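Long-range contacts in quinone oxidoreductase (Thermus thermophilus, PDB 1IZ0), which binds NADPH and probably uses it to reduce quinones: residues L116-A121 against L192-R197; G26-R31 against G65-R70; F39-M44 against P59-V64; M1-L6 against V16-P21. One frame throughout, in Å; residues are numbered along the deposited sequence.

Contact 1: L116-A121 against L192-R197; sequences LALKRA and LVLEVR
Leu192 and Leu194 turn their CD2 methyls from one face of a Rossmann-type parallel sheet onto Ala117, Leu118 and Ala121 at the end of helix 108-120. The contact illustrates how an alpha/beta layer is sealed by hydrocarbon alone: no hydrogen bond crosses it, and the axes of the two short segments pass at 10.0 Å, their N-to-C directions 145° apart. Packing is closest at the helix end. There Leu192 CD2 touches both Ala121 CB, at 3.7 Å, and Leu118 CD2, at 3.8 Å, the two leucine side chains meeting aslant. Leu192 carries CG anti to its carbonyl carbon (chi1 -64°), and from there its CD2 branch extends to the helix. One turn back the fit is looser, with Leu194 CD2 at 4.2 Å from Ala117 CB and 4.3 Å from Leu118 CD2. Lys119, by contrast, starts away from the strand on a partly exposed side of the helix. Val129 and Val215 of the flanking strands and Ala146 of helix 137-148 add to the buried cluster, and the side chain of Ala117 is about 4 Å from those of the NADPH-binding residues Ile217 and Phe242. Where the helix ends, the carbonyl O of Ala121 accepts a hydrogen bond from Arg213 NH1.

Contact 2: G26-R31 against G65-R70; sequences GEVVLR and GVVEGR
Arg31 and Val66 form an antiparallel hydrogen-bonded pair between strands 27-37 and 62-67 of the GroES-like domain, and each kind of force in this part of the sheet can be read separately. The backbone supplies two bonds: Arg31 N gives its hydrogen to Val66 O at 3.1 Å, in the carbonyl plane, and Val66 N returns one to Arg31 O at 3.0 Å. A CA-H...O contact from Leu30 CA reaches the same Val66 O at 3.3 Å. Among apolar groups, Val67 divides its two methyls, CG1 resting on Val28 CB at 3.9 Å and CG2 pressing tightly on Leu30 CB at 3.3 Å. An alanine in place of Val67 is likely to open a gap beside Val28 and Leu30, since both of these methyls would be gone. Leu30 CD1 also comes within 3.4 Å of Gly65 CA, and any side chain at that glycine would collide with this methyl and with Arg31 O. On the other face, Arg31 and Val66 lie side by side, the valine CB at the edge of the guanidinium, in its plane. Beyond Val67 a type I' turn reverses the chain into strand 70-75, where a backbone hydrogen bond joins Tyr72 to Gly65, while others join Val28 and Leu30 to Val87 and Val85 of strand 84-88; strands 27-37 and 62-67 are thus both flanked.

Contact 3: F39-M44 against P59-V64; sequences FADHLM and PGMEVV
Asp41 OD2 is gripped by two donors, a water at 2.7 Å and the backbone N of Asn38, and that water in turn accepts the N-H of Met61 at 2.6 Å. A second water does the same for the other oxygen: it donates to Asp41 OD1 at 2.7 Å and accepts from Gly60 N at 2.9 Å. Helix 39-46 of the GroES-like domain is thereby joined through two waters to successive peptide N-H groups just before strand 62-67, an example of water bridging where side chain and backbone stand too far apart to bond directly. A chi1 of -67° swings the Asp41 carboxylate to the strand side, where its three bonded donors restrain it from turning. At Gly60 the backbone angles would press a side chain against the preceding carbonyl O. Selenomethionine Met61 runs past Asp41 in the opposite direction, its CG 3.6 Å from OD1, and makes its apolar contacts further out, CE extending to Ala40 CB and SE to Met44. Phe286 of helix 282-288 lies against Asp41 and Pro59. The helix starts at Phe39, which contacts NADPH in the complex, so the contact lies beside the cofactor site. The bent end of Met61 meets that of Met44, also selenomethionine, with the two SE atoms 3.8 Å apart.

Contact 4: M1-L6 against V16-P21; sequences MKAWVL and VDLPEP
Val16 pairs with Ala3 in the antiparallel hairpin of strands 2-6 and 13-17, a small example of a chain terminus held by backbone, charge and apolar contact together. Val16 N bonds almost straight to Ala3 O at 2.8 Å (171°), whereas the return bond, Ala3 N to Val16 O, is more bent (134°). Asp17 follows as the non-hydrogen-bonded partner of Lys2, its CA-H directed at Met1 O. Leu18 resumes the pairing: its N donates to Met1 O at 2.7 Å and its O receives the terminal Met1 N at 2.6 Å. A chi1 of -67° sets the Leu18 side chain beside its own backbone N, and CD1 comes to lie 4.0 Å from Val5 CG2 and 4.1 Å from Ala3 CB. After Pro19 the chain brings in Glu20, which bends at chi2 so that OE2 forms a salt bridge with Met1 N at 3.2 Å; the terminal amine is thus held by two acceptors. Finally Pro21 offers its ring to the extended selenomethionine Met1, CD lying 3.6 Å from SE. A glycine in place of Pro21 would probably take away the ring against Met1 SE and CE and leave that end less restrained. Met1 and Pro21 also rest on Arg84 of strand 84-88, while Lys2 N donates to Glu83 OE1 and Trp4 hydrogen-bonds with the backbone of Leu81, setting the hairpin against the segment leading into that strand.

Overall arrangement
The four contacts show how bonding changes with depth. Contacts 1 and 3 are buried, on opposite sides of the chain's centre: contact 1 is purely hydrocarbon within the nucleotide-binding Rossmann sheet, contact 3 is bridged by two waters in the GroES-like domain, and both approach residues that bind NADPH. Contact 2 is partly buried and contact 4 lies at the surface; both use strand pairing, but only contact 4 adds a salt bridge. Contacts 2 and 3 share strand 62-67, contact 3 being nested in the loop that contact 2 closes, and Leu30 packs on Val63 between them. Contact 4 joins this group where Trp4 meets Pro59 and Pro21 meets Val29, whereas contact 1 touches none of the others.

Contact 1: L116-A121 against L192-R197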
loop_
_atom_site.group_PDB
_atom_site.type_symbol
_atom_site.label_atom_id
_atom_site.label_comp_id
_atom_site.label_asym_id
_atom_site.label_seq_id
_atom_site.Cartn_x
_atom_site.Cartn_y
_atom_site.Cartn_z
ATOM N N LEU A 116 -9.394 0.441 4.120
ATOM C CA LEU A 116 -9.910 -0.737 4.812
ATOM C C LEU A 116 -9.355 -0.853 6.229
ATOM O O LEU A 116 -10.010 -1.399 7.121
ATOM C CB LEU A 116 -9.607 -2.006 4.008
ATOM C CG LEU A 116 -10.446 -2.128 2.728
ATOM C CD1 LEU A 116 -9.921 -3.251 1.847
ATOM C CD2 LEU A 116 -11.906 -2.369 3.104
ATOM N N ALA A 117 -8.151 -0.338 6.439
ATOM C CA ALA A 117 -7.548 -0.390 7.765
ATOM C C ALA A 117 -8.304 0.579 8.680
ATOM O O ALA A 117 -8.690 0.225 9.796
ATOM C CB ALA A 117 -6.068 -0.010 7.690
ATOM N N LEU A 118 -8.522 1.800 8.200
ATOM C CA LEU A 118 -9.234 2.795 8.992
ATOM C C LEU A 118 -10.700 2.395 9.143
ATOM O O LEU A 118 -11.284 2.507 10.234
ATOM C CB LEU A 118 -9.109 4.177 8.336
ATOM C CG LEU A 118 -7.700 4.793 8.391
ATOM C CD1 LEU A 118 -7.540 5.852 7.309
ATOM C CD2 LEU A 118 -7.451 5.384 9.779
ATOM N N LYS A 119 -11.295 1.915 8.054
ATOM C CA LYS A 119 -12.693 1.506 8.095
ATOM C C LYS A 119 -12.875 0.405 9.137
ATOM O O LYS A 119 -13.846 0.416 9.887
ATOM C CB LYS A 119 -13.146 1.014 6.720
ATOM N N ARG A 120 -11.938 -0.536 9.203
ATOM C CA ARG A 120 -12.066 -1.610 10.182
ATOM C C ARG A 120 -11.863 -1.141 11.620
ATOM O O ARG A 120 -12.435 -1.716 12.546
ATOM C CB ARG A 120 -11.093 -2.757 9.906
ATOM C CG ARG A 120 -11.416 -3.964 10.797
ATOM C CD ARG A 120 -10.365 -5.036 10.748
ATOM N NE ARG A 120 -10.208 -5.568 9.404
ATOM C CZ ARG A 120 -9.198 -6.343 9.033
ATOM N NH1 ARG A 120 -8.262 -6.673 9.914
ATOM N NH2 ARG A 120 -9.117 -6.773 7.782
ATOM N N ALA A 121 -11.033 -0.121 11.817
ATOM C CA ALA A 121 -10.810 0.404 13.162
ATOM C C ALA A 121 -11.918 1.413 13.487
ATOM O O ALA A 121 -11.838 2.153 14.468
ATOM C CB ALA A 121 -9.444 1.069 13.250
ATOM N N LEU A 192 -6.269 6.406 17.010
ATOM C CA LEU A 192 -5.815 5.352 16.112
ATOM C C LEU A 192 -4.334 5.441 15.753
ATOM O O LEU A 192 -3.745 6.522 15.704
ATOM C CB LEU A 192 -6.604 5.386 14.796
ATOM C CG LEU A 192 -8.106 5.121 14.741
ATOM C CD1 LEU A 192 -8.867 6.383 15.065
ATOM C CD2 LEU A 192 -8.478 4.666 13.342
ATOM N N VAL A 193 -3.747 4.285 15.485
ATOM C CA VAL A 193 -2.360 4.204 15.073
ATOM C C VAL A 193 -2.281 3.170 13.952
ATOM O O VAL A 193 -2.789 2.057 14.100
ATOM C CB VAL A 193 -1.435 3.752 16.225
ATOM C CG1 VAL A 193 -0.028 3.504 15.684
ATOM C CG2 VAL A 193 -1.399 4.815 17.324
ATOM N N LEU A 194 -1.691 3.554 12.823
ATOM C CA LEU A 194 -1.517 2.634 11.703
ATOM C C LEU A 194 -0.068 2.212 11.824
ATOM O O LEU A 194 0.837 2.952 11.448
ATOM C CB LEU A 194 -1.767 3.333 10.360
ATOM C CG LEU A 194 -3.197 3.831 10.108
ATOM C CD1 LEU A 194 -3.299 4.441 8.706
ATOM C CD2 LEU A 194 -4.180 2.680 10.246
ATOM N N GLU A 195 0.137 1.026 12.388
ATOM C CA GLU A 195 1.464 0.471 12.636
ATOM C C GLU A 195 2.117 -0.277 11.486
ATOM O O GLU A 195 1.626 -1.331 11.082
ATOM C CB GLU A 195 1.391 -0.482 13.824
ATOM C CG GLU A 195 1.889 0.088 15.127
ATOM C CD GLU A 195 3.374 0.337 15.101
ATOM O OE1 GLU A 195 4.123 -0.587 14.717
ATOM O OE2 GLU A 195 3.791 1.451 15.468
ATOM N N VAL A 196 3.230 0.251 10.981
ATOM C CA VAL A 196 3.976 -0.410 9.905
ATOM C C VAL A 196 5.419 -0.661 10.353
ATOM O O VAL A 196 6.130 -1.464 9.760
ATOM C CB VAL A 196 3.992 0.427 8.603
ATOM C CG1 VAL A 196 2.590 0.493 8.015
ATOM C CG2 VAL A 196 4.522 1.834 8.884
ATOM N N ARG A 197 5.839 0.029 11.409
ATOM C CA ARG A 197 7.185 -0.126 11.958
ATOM C C ARG A 197 7.278 -1.502 12.627
ATOM O O ARG A 197 8.233 -2.251 12.403
ATOM C CB ARG A 197 7.462 0.983 12.976
ATOM C CG ARG A 197 7.434 2.389 12.385
ATOM C CD ARG A 197 8.824 2.857 11.979
ATOM N NE ARG A 197 9.626 3.218 13.146
ATOM C CZ ARG A 197 10.938 3.430 13.120
ATOM N NH1 ARG A 197 11.614 3.315 11.981
ATOM N NH2 ARG A 197 11.578 3.751 14.238
#

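Contact 2: G26-R31 against G65-R70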
loop_
_atom_site.group_PDB
_atom_site.type_symbol
_atom_site.label_atom_id
_atom_site.label_comp_id
_atom_site.label_asym_id
_atom_site.label_seq_id
_atom_site.Cartn_x
_atom_site.Cartn_y
_atom_site.Cartn_z
ATOM N N GLY A 26 -13.917 -15.781 -18.917
ATOM C CA GLY A 26 -14.103 -14.776 -17.888
ATOM C C GLY A 26 -12.888 -13.889 -17.664
ATOM O O GLY A 26 -12.938 -12.966 -16.853
ATOM N N GLU A 27 -11.799 -14.164 -18.380
ATOM C CA GLU A 27 -10.572 -13.374 -18.247
ATOM C C GLU A 27 -10.263 -12.578 -19.511
ATOM O O GLU A 27 -10.716 -12.909 -20.610
ATOM C CB GLU A 27 -9.355 -14.271 -17.973
ATOM C CG GLU A 27 -9.454 -15.195 -16.782
ATOM C CD GLU A 27 -8.146 -15.935 -16.520
ATOM O OE1 GLU A 27 -7.492 -16.367 -17.493
ATOM O OE2 GLU A 27 -7.772 -16.097 -15.340
ATOM N N VAL A 28 -9.471 -11.527 -19.341
ATOM C CA VAL A 28 -9.033 -10.710 -20.457
ATOM C C VAL A 28 -7.523 -10.612 -20.330
ATOM O O VAL A 28 -6.976 -10.798 -19.245
ATOM C CB VAL A 28 -9.618 -9.287 -20.407
ATOM C CG1 VAL A 28 -11.119 -9.330 -20.643
ATOM C CG2 VAL A 28 -9.293 -8.644 -19.067
ATOM N N VAL A 29 -6.852 -10.332 -21.436
ATOM C CA VAL A 29 -5.407 -10.187 -21.419
ATOM C C VAL A 29 -5.112 -8.698 -21.530
ATOM O O VAL A 29 -5.444 -8.073 -22.536
ATOM C CB VAL A 29 -4.753 -10.916 -22.612
ATOM C CG1 VAL A 29 -3.235 -10.810 -22.512
ATOM C CG2 VAL A 29 -5.188 -12.381 -22.633
ATOM N N LEU A 30 -4.519 -8.111 -20.497
ATOM C CA LEU A 30 -4.214 -6.697 -20.583
ATOM C C LEU A 30 -2.741 -6.499 -20.876
ATOM O O LEU A 30 -1.889 -7.212 -20.337
ATOM C CB LEU A 30 -4.620 -5.959 -19.295
ATOM C CG LEU A 30 -3.826 -5.875 -17.988
ATOM C CD1 LEU A 30 -2.535 -5.084 -18.171
ATOM C CD2 LEU A 30 -4.703 -5.163 -16.955
ATOM N N ARG A 31 -2.452 -5.560 -21.771
ATOM C CA ARG A 31 -1.077 -5.247 -22.107
ATOM C C ARG A 31 -0.630 -4.256 -21.048
ATOM O O ARG A 31 -1.206 -3.175 -20.905
ATOM C CB ARG A 31 -0.963 -4.645 -23.516
ATOM C CG ARG A 31 -2.001 -3.607 -23.864
ATOM C CD ARG A 31 -1.781 -3.077 -25.288
ATOM N NE ARG A 31 -0.600 -2.221 -25.369
ATOM C CZ ARG A 31 -0.521 -1.012 -24.821
ATOM N NH1 ARG A 31 -1.557 -0.517 -24.159
ATOM N NH2 ARG A 31 0.593 -0.300 -24.924
ATOM N N GLY A 65 -2.883 -1.410 -17.108
ATOM C CA GLY A 65 -2.729 -1.694 -18.522
ATOM C C GLY A 65 -3.968 -1.488 -19.368
ATOM O O GLY A 65 -5.010 -1.047 -18.880
ATOM N N VAL A 66 -3.856 -1.844 -20.639
ATOM C CA VAL A 66 -4.950 -1.661 -21.576
ATOM C C VAL A 66 -5.649 -2.936 -22.034
ATOM O O VAL A 66 -5.018 -3.964 -22.282
ATOM C CB VAL A 66 -4.454 -0.901 -22.824
ATOM C CG1 VAL A 66 -5.584 -0.750 -23.833
ATOM C CG2 VAL A 66 -3.916 0.464 -22.415
ATOM N N VAL A 67 -6.969 -2.848 -22.145
ATOM C CA VAL A 67 -7.791 -3.958 -22.610
ATOM C C VAL A 67 -8.792 -3.361 -23.593
ATOM O O VAL A 67 -9.698 -2.625 -23.197
ATOM C CB VAL A 67 -8.562 -4.628 -21.457
ATOM C CG1 VAL A 67 -9.417 -5.771 -21.994
ATOM C CG2 VAL A 67 -7.588 -5.143 -20.414
ATOM N N GLU A 68 -8.606 -3.658 -24.876
ATOM C CA GLU A 68 -9.487 -3.148 -25.919
ATOM C C GLU A 68 -9.593 -1.630 -25.852
ATOM O O GLU A 68 -10.686 -1.078 -25.741
ATOM C CB GLU A 68 -10.877 -3.782 -25.793
ATOM N N GLY A 69 -8.449 -0.960 -25.904
ATOM C CA GLY A 69 -8.440 0.494 -25.872
ATOM C C GLY A 69 -8.687 1.195 -24.547
ATOM O O GLY A 69 -8.470 2.406 -24.444
ATOM N N ARG A 70 -9.125 0.466 -23.525
ATOM C CA ARG A 70 -9.390 1.094 -22.230
ATOM C C ARG A 70 -8.391 0.685 -21.138
ATOM O O ARG A 70 -8.077 -0.494 -20.985
ATOM C CB ARG A 70 -10.815 0.766 -21.775
ATOM C CG ARG A 70 -11.267 1.600 -20.592
ATOM C CD ARG A 70 -12.673 1.237 -20.134
ATOM N NE ARG A 70 -13.094 2.063 -19.002
ATOM C CZ ARG A 70 -14.250 1.917 -18.365
ATOM N NH1 ARG A 70 -14.551 2.713 -17.349
ATOM N NH2 ARG A 70 -15.104 0.973 -18.742
#

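Contact 3: F39-M44 against P59-V64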
loop_
_atom_site.group_PDB
_atom_site.type_symbol
_atom_site.label_atom_id
_atom_site.label_comp_id
_atom_site.label_asym_id
_atom_site.label_seq_id
_atom_site.Cartn_x
_atom_site.Cartn_y
_atom_site.Cartn_z
ATOM N N PHE A 39 6.523 -3.747 -0.694
ATOM C CA PHE A 39 7.479 -4.440 0.154
ATOM C C PHE A 39 7.105 -5.919 0.106
ATOM O O PHE A 39 7.970 -6.802 0.140
ATOM C CB PHE A 39 7.406 -3.909 1.588
ATOM C CG PHE A 39 8.485 -4.452 2.486
ATOM C CD1 PHE A 39 8.179 -5.352 3.501
ATOM C CD2 PHE A 39 9.817 -4.085 2.291
ATOM C CE1 PHE A 39 9.187 -5.884 4.314
ATOM C CE2 PHE A 39 10.833 -4.608 3.093
ATOM C CZ PHE A 39 10.517 -5.511 4.108
ATOM N N ALA A 40 5.804 -6.177 -0.007
ATOM C CA ALA A 40 5.288 -7.536 -0.077
ATOM C C ALA A 40 5.956 -8.317 -1.206
ATOM O O ALA A 40 6.195 -9.519 -1.079
ATOM C CB ALA A 40 3.773 -7.510 -0.284
ATOM N N ASP A 41 6.240 -7.639 -2.317
ATOM C CA ASP A 41 6.888 -8.286 -3.452
ATOM C C ASP A 41 8.296 -8.703 -3.043
ATOM O O ASP A 41 8.776 -9.766 -3.428
ATOM C CB ASP A 41 6.961 -7.340 -4.658
ATOM C CG ASP A 41 5.592 -7.026 -5.242
ATOM O OD1 ASP A 41 4.855 -7.974 -5.588
ATOM O OD2 ASP A 41 5.256 -5.831 -5.362
ATOM N N HIS A 42 8.957 -7.863 -2.259
ATOM C CA HIS A 42 10.304 -8.178 -1.806
ATOM C C HIS A 42 10.291 -9.392 -0.882
ATOM O O HIS A 42 11.151 -10.262 -0.990
ATOM C CB HIS A 42 10.923 -6.984 -1.081
ATOM C CG HIS A 42 12.190 -7.314 -0.353
ATOM N ND1 HIS A 42 12.220 -7.611 0.994
ATOM C CD2 HIS A 42 13.469 -7.410 -0.789
ATOM C CE1 HIS A 42 13.464 -7.873 1.357
ATOM N NE2 HIS A 42 14.241 -7.759 0.293
ATOM N N LEU A 43 9.310 -9.457 0.015
ATOM C CA LEU A 43 9.211 -10.578 0.947
ATOM C C LEU A 43 8.867 -11.880 0.239
ATOM O O LEU A 43 9.296 -12.957 0.653
ATOM C CB LEU A 43 8.159 -10.294 2.025
ATOM C CG LEU A 43 8.506 -9.158 2.989
ATOM C CD1 LEU A 43 7.400 -9.000 4.021
ATOM C CD2 LEU A 43 9.837 -9.464 3.674
HETATM N N MSE A 44 8.088 -11.784 -0.829
HETATM C CA MSE A 44 7.694 -12.970 -1.571
HETATM C C MSE A 44 8.864 -13.601 -2.311
HETATM O O MSE A 44 8.864 -14.803 -2.558
HETATM C CB MSE A 44 6.568 -12.631 -2.546
HETATM C CG MSE A 44 5.232 -13.196 -2.114
HETATM SE SE MSE A 44 3.745 -12.403 -3.053
HETATM C CE MSE A 44 4.192 -12.977 -4.857
ATOM N N PRO A 59 7.230 -11.955 -10.753
ATOM C CA PRO A 59 6.891 -11.017 -9.676
ATOM C C PRO A 59 5.949 -9.936 -10.203
ATOM O O PRO A 59 5.748 -9.823 -11.415
ATOM C CB PRO A 59 8.249 -10.450 -9.275
ATOM C CG PRO A 59 9.185 -11.570 -9.568
ATOM C CD PRO A 59 8.690 -12.060 -10.912
ATOM N N GLY A 60 5.375 -9.144 -9.301
ATOM C CA GLY A 60 4.463 -8.087 -9.715
ATOM C C GLY A 60 3.009 -8.452 -9.471
ATOM O O GLY A 60 2.500 -9.414 -10.049
HETATM N N MSE A 61 2.331 -7.677 -8.629
HETATM C CA MSE A 61 0.937 -7.946 -8.296
HETATM C C MSE A 61 0.020 -6.762 -8.546
HETATM O O MSE A 61 -1.194 -6.924 -8.624
HETATM C CB MSE A 61 0.808 -8.323 -6.821
HETATM C CG MSE A 61 1.704 -9.456 -6.361
HETATM SE SE MSE A 61 1.341 -9.899 -4.510
HETATM C CE MSE A 61 1.436 -8.104 -3.774
ATOM N N GLU A 62 0.602 -5.573 -8.648
ATOM C CA GLU A 62 -0.169 -4.353 -8.859
ATOM C C GLU A 62 0.094 -3.865 -10.276
ATOM O O GLU A 62 1.121 -3.252 -10.556
ATOM C CB GLU A 62 0.260 -3.313 -7.831
ATOM C CG GLU A 62 -0.693 -2.160 -7.670
ATOM C CD GLU A 62 -0.439 -1.400 -6.382
ATOM O OE1 GLU A 62 0.634 -1.607 -5.771
ATOM O OE2 GLU A 62 -1.308 -0.594 -5.986
ATOM N N VAL A 63 -0.860 -4.130 -11.160
ATOM C CA VAL A 63 -0.720 -3.794 -12.563
ATOM C C VAL A 63 -1.685 -2.752 -13.112
ATOM O O VAL A 63 -2.791 -2.570 -12.602
ATOM C CB VAL A 63 -0.841 -5.094 -13.405
ATOM C CG1 VAL A 63 -1.110 -4.779 -14.856
ATOM C CG2 VAL A 63 0.440 -5.893 -13.285
ATOM N N VAL A 64 -1.232 -2.063 -14.154
ATOM C CA VAL A 64 -2.021 -1.059 -14.858
ATOM C C VAL A 64 -1.800 -1.337 -16.343
ATOM O O VAL A 64 -0.660 -1.506 -16.789
ATOM C CB VAL A 64 -1.556 0.367 -14.527
ATOM C CG1 VAL A 64 -2.236 1.365 -15.450
ATOM C CG2 VAL A 64 -1.900 0.689 -13.086
HETATM O O HOH W 1 3.517 -5.659 -7.424
HETATM O O HOH W 2 5.242 -10.420 -6.645
#

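Contact 4: M1-L6 against V16-P21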
loop_
_atom_site.group_PDB
_atom_site.type_symbol
_atom_site.label_atom_id
_atom_site.label_comp_id
_atom_site.label_asym_id
_atom_site.label_seq_id
_atom_site.Cartn_x
_atom_site.Cartn_y
_atom_site.Cartn_z
HETATM N N MSE A 1 6.516 -13.341 -25.353
HETATM C CA MSE A 1 6.639 -12.003 -24.700
HETATM C C MSE A 1 7.801 -11.976 -23.720
HETATM O O MSE A 1 8.258 -13.019 -23.250
HETATM C CB MSE A 1 5.362 -11.669 -23.932
HETATM C CG MSE A 1 5.079 -12.634 -22.799
HETATM SE SE MSE A 1 3.655 -12.039 -21.636
HETATM C CE MSE A 1 3.935 -13.274 -20.176
ATOM N N LYS A 2 8.267 -10.776 -23.406
ATOM C CA LYS A 2 9.355 -10.617 -22.461
ATOM C C LYS A 2 8.744 -10.599 -21.062
ATOM O O LYS A 2 7.610 -10.157 -20.874
ATOM C CB LYS A 2 10.114 -9.312 -22.745
ATOM C CG LYS A 2 9.252 -8.054 -22.696
ATOM C CD LYS A 2 10.046 -6.776 -23.042
ATOM C CE LYS A 2 9.172 -5.523 -22.900
ATOM N NZ LYS A 2 9.870 -4.250 -23.255
ATOM N N ALA A 3 9.486 -11.094 -20.080
ATOM C CA ALA A 3 8.981 -11.113 -18.713
ATOM C C ALA A 3 10.092 -11.421 -17.734
ATOM O O ALA A 3 11.090 -12.046 -18.091
ATOM C CB ALA A 3 7.876 -12.156 -18.577
ATOM N N TRP A 4 9.913 -10.974 -16.495
ATOM C CA TRP A 4 10.891 -11.236 -15.453
ATOM C C TRP A 4 10.413 -12.433 -14.649
ATOM O O TRP A 4 9.259 -12.491 -14.215
ATOM C CB TRP A 4 11.064 -10.022 -14.536
ATOM C CG TRP A 4 11.825 -8.900 -15.178
ATOM C CD1 TRP A 4 11.307 -7.767 -15.739
ATOM C CD2 TRP A 4 13.248 -8.804 -15.324
ATOM N NE1 TRP A 4 12.320 -6.969 -16.222
ATOM C CE2 TRP A 4 13.521 -7.581 -15.980
ATOM C CE3 TRP A 4 14.320 -9.634 -14.963
ATOM C CZ2 TRP A 4 14.824 -7.164 -16.283
ATOM C CZ3 TRP A 4 15.620 -9.218 -15.266
ATOM C CH2 TRP A 4 15.857 -7.991 -15.919
ATOM N N VAL A 5 11.303 -13.399 -14.468
ATOM C CA VAL A 5 10.961 -14.596 -13.726
ATOM C C VAL A 5 11.953 -14.841 -12.607
ATOM O O VAL A 5 13.158 -14.655 -12.778
ATOM C CB VAL A 5 10.937 -15.830 -14.651
ATOM C CG1 VAL A 5 10.519 -17.067 -13.861
ATOM C CG2 VAL A 5 9.970 -15.590 -15.799
ATOM N N LEU A 6 11.429 -15.247 -11.459
ATOM C CA LEU A 6 12.245 -15.548 -10.291
ATOM C C LEU A 6 12.235 -17.074 -10.191
ATOM O O LEU A 6 11.204 -17.674 -9.889
ATOM C CB LEU A 6 11.615 -14.902 -9.051
ATOM C CG LEU A 6 12.325 -14.813 -7.687
ATOM C CD1 LEU A 6 12.030 -16.039 -6.874
ATOM C CD2 LEU A 6 13.816 -14.603 -7.871
ATOM N N VAL A 16 13.276 -13.102 -19.518
ATOM C CA VAL A 16 13.036 -14.246 -20.383
ATOM C C VAL A 16 11.895 -14.047 -21.375
ATOM O O VAL A 16 11.085 -13.130 -21.241
ATOM C CB VAL A 16 12.725 -15.494 -19.512
ATOM C CG1 VAL A 16 12.190 -16.629 -20.363
ATOM C CG2 VAL A 16 13.985 -15.942 -18.788
ATOM N N ASP A 17 11.856 -14.913 -22.384
ATOM C CA ASP A 17 10.801 -14.890 -23.384
ATOM C C ASP A 17 9.821 -15.970 -22.959
ATOM O O ASP A 17 10.228 -17.091 -22.677
ATOM C CB ASP A 17 11.355 -15.233 -24.764
ATOM C CG ASP A 17 12.169 -14.111 -25.356
ATOM O OD1 ASP A 17 11.592 -13.032 -25.613
ATOM O OD2 ASP A 17 13.386 -14.304 -25.566
ATOM N N LEU A 18 8.540 -15.632 -22.893
ATOM C CA LEU A 18 7.523 -16.602 -22.505
ATOM C C LEU A 18 6.372 -16.577 -23.491
ATOM O O LEU A 18 6.219 -15.626 -24.254
ATOM C CB LEU A 18 6.982 -16.296 -21.102
ATOM C CG LEU A 18 7.945 -16.479 -19.924
ATOM C CD1 LEU A 18 7.194 -16.191 -18.621
ATOM C CD2 LEU A 18 8.512 -17.909 -19.922
ATOM N N PRO A 19 5.550 -17.635 -23.497
ATOM C CA PRO A 19 4.402 -17.711 -24.405
ATOM C C PRO A 19 3.374 -16.655 -24.016
ATOM O O PRO A 19 3.282 -16.269 -22.850
ATOM C CB PRO A 19 3.875 -19.126 -24.177
ATOM C CG PRO A 19 5.109 -19.887 -23.758
ATOM C CD PRO A 19 5.757 -18.922 -22.809
ATOM N N GLU A 20 2.614 -16.183 -24.995
ATOM C CA GLU A 20 1.589 -15.185 -24.740
ATOM C C GLU A 20 0.537 -15.768 -23.810
ATOM O O GLU A 20 0.150 -16.926 -23.944
ATOM C CB GLU A 20 0.924 -14.759 -26.048
ATOM C CG GLU A 20 1.842 -14.015 -26.994
ATOM C CD GLU A 20 2.335 -12.709 -26.403
ATOM O OE1 GLU A 20 1.486 -11.866 -26.040
ATOM O OE2 GLU A 20 3.569 -12.527 -26.305
ATOM N N PRO A 21 0.072 -14.974 -22.838
ATOM C CA PRO A 21 -0.945 -15.463 -21.907
ATOM C C PRO A 21 -2.237 -15.797 -22.653
ATOM O O PRO A 21 -2.610 -15.109 -23.610
ATOM C CB PRO A 21 -1.124 -14.289 -20.946
ATOM C CG PRO A 21 0.230 -13.636 -20.954
ATOM C CD PRO A 21 0.582 -13.657 -22.421
#